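PDB 3TTY: beta-galactosidase from Bacillus circulans subsp. alkalophilus, which hydrolyses terminal beta-D-galactosidic bonds as a glycoside hydrolase with a TIM-barrel domain, and binds galactose. Local coordinates for residues M235-L240 with A266-V271. Residues are numbered along the deposited sequence; the frame is centred on the assembly and turned at random.
Sequences MERDEL and AKEMDV
Arg237 reaches out from helix 215-243 and takes hold of Glu268 at two points with a single nitrogen. NH1 gives one N-H to the backbone O of Glu268 at 2.9 Å, in the carbonyl plane and on a lone pair. Its other N-H runs nearly straight (168°) to OE1 of the Glu268 carboxylate at 3.1 Å, using the anti lone pair, and makes a salt bridge. The bend at chi2 (-64°) turns the Glu268 carboxylate so that OE1 faces NH1, while the carbonyl O reaches the same nitrogen from the backbone. In the TIM barrel, this ties the long helix that leads into the fifth strand, 249-253, to the loop leading from helix 262-266 into the sixth, 273-275; the carbonyl lies at the type I turn Ala266-Met269. On the far edge of the guanidinium, NE and NH2 both donate to Asp238 OD1, NH2 at 3.0 Å, from the same face of the carboxylate. In this salt-bridge network Arg237 sits between two acidic groups and probably offsets part of their charge. A water 2.8 Å from NH2 takes up the fifth and last guanidinium N-H and donates to Glu268 OE1. The side chain of Glu268 also touches Leu230 and Lys234 of the same helix.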
# COMPACT_ATOMS: atom_id res chain seq x y z
N MET A 235 -5.66 -26.66 27.63
CA MET A 235 -5.61 -28.07 27.33
C MET A 235 -4.22 -28.66 27.64
O MET A 235 -4.13 -29.74 28.21
CB MET A 235 -5.99 -28.33 25.87
CG MET A 235 -5.80 -29.77 25.43
SD MET A 235 -5.79 -29.94 23.62
CE MET A 235 -4.15 -29.33 23.21
N GLU A 236 -3.16 -27.95 27.27
CA GLU A 236 -1.80 -28.45 27.52
C GLU A 236 -1.43 -28.30 28.99
O GLU A 236 -0.88 -29.21 29.61
CB GLU A 236 -0.76 -27.75 26.62
CG GLU A 236 -0.80 -28.16 25.15
CD GLU A 236 0.42 -27.67 24.36
OE1 GLU A 236 1.56 -27.74 24.89
OE2 GLU A 236 0.25 -27.21 23.22
N ARG A 237 -1.75 -27.14 29.54
CA ARG A 237 -1.53 -26.86 30.95
C ARG A 237 -2.07 -28.02 31.78
O ARG A 237 -1.38 -28.53 32.65
CB ARG A 237 -2.20 -25.54 31.34
CG ARG A 237 -2.20 -25.23 32.83
CD ARG A 237 -3.28 -24.21 33.17
NE ARG A 237 -4.60 -24.82 33.16
CZ ARG A 237 -5.75 -24.14 33.23
NH1 ARG A 237 -5.74 -22.82 33.30
NH2 ARG A 237 -6.90 -24.79 33.21
N ASP A 238 -3.31 -28.45 31.50
CA ASP A 238 -3.95 -29.50 32.29
C ASP A 238 -3.23 -30.85 32.18
O ASP A 238 -3.08 -31.57 33.17
CB ASP A 238 -5.43 -29.65 31.93
CG ASP A 238 -6.28 -28.44 32.36
OD1 ASP A 238 -5.81 -27.62 33.19
OD2 ASP A 238 -7.42 -28.32 31.88
N GLU A 239 -2.79 -31.20 30.98
CA GLU A 239 -2.08 -32.45 30.78
C GLU A 239 -0.73 -32.41 31.50
O GLU A 239 -0.30 -33.40 32.08
CB GLU A 239 -1.92 -32.74 29.27
CG GLU A 239 -1.35 -34.11 28.93
CD GLU A 239 -2.24 -35.29 29.37
OE1 GLU A 239 -3.37 -35.05 29.87
OE2 GLU A 239 -1.80 -36.45 29.20
N LEU A 240 -0.08 -31.25 31.50
CA LEU A 240 1.18 -31.06 32.22
C LEU A 240 1.00 -31.22 33.72
O LEU A 240 1.75 -31.95 34.37
CB LEU A 240 1.76 -29.67 31.93
CG LEU A 240 2.24 -29.41 30.50
CD1 LEU A 240 2.71 -27.97 30.33
CD2 LEU A 240 3.35 -30.39 30.12
N ALA A 266 -4.41 -14.45 31.53
CA ALA A 266 -3.55 -14.52 32.71
C ALA A 266 -4.21 -15.28 33.86
O ALA A 266 -3.52 -15.87 34.70
CB ALA A 266 -3.13 -13.11 33.16
N LYS A 267 -5.54 -15.27 33.90
CA LYS A 267 -6.27 -15.98 34.94
C LYS A 267 -6.00 -17.48 34.85
O LYS A 267 -6.07 -18.19 35.85
CB LYS A 267 -7.77 -15.70 34.84
CG LYS A 267 -8.14 -14.24 35.05
CD LYS A 267 -9.66 -14.06 34.97
CE LYS A 267 -10.09 -12.60 35.15
NZ LYS A 267 -9.59 -12.03 36.44
N GLU A 268 -5.65 -17.94 33.65
CA GLU A 268 -5.41 -19.36 33.41
C GLU A 268 -3.94 -19.74 33.56
O GLU A 268 -3.58 -20.92 33.44
CB GLU A 268 -5.90 -19.75 32.01
CG GLU A 268 -7.31 -19.27 31.69
CD GLU A 268 -8.40 -19.90 32.58
OE1 GLU A 268 -8.19 -21.00 33.16
OE2 GLU A 268 -9.49 -19.28 32.68
N MET A 269 -3.08 -18.75 33.80
CA MET A 269 -1.63 -18.94 33.86
C MET A 269 -1.09 -18.82 35.30
O MET A 269 -1.54 -17.96 36.05
CB MET A 269 -0.92 -17.89 33.00
CG MET A 269 -1.27 -17.95 31.52
SD MET A 269 -0.94 -16.39 30.69
CE MET A 269 0.84 -16.48 30.50
N ASP A 270 -0.13 -19.66 35.67
CA ASP A 270 0.43 -19.61 37.02
C ASP A 270 1.24 -18.34 37.25
O ASP A 270 1.27 -17.79 38.35
CB ASP A 270 1.32 -20.82 37.28
CG ASP A 270 0.53 -22.10 37.46
OD1 ASP A 270 -0.60 -22.06 38.00
OD2 ASP A 270 1.03 -23.16 37.04
N VAL A 271 1.89 -17.89 36.19
CA VAL A 271 2.69 -16.69 36.21
C VAL A 271 2.71 -16.14 34.79
O VAL A 271 2.65 -16.90 33.82
CB VAL A 271 4.14 -16.98 36.66
CG1 VAL A 271 4.88 -17.72 35.57
CG2 VAL A 271 4.87 -15.70 37.01
O HOH W 1 -9.18 -23.44 34.24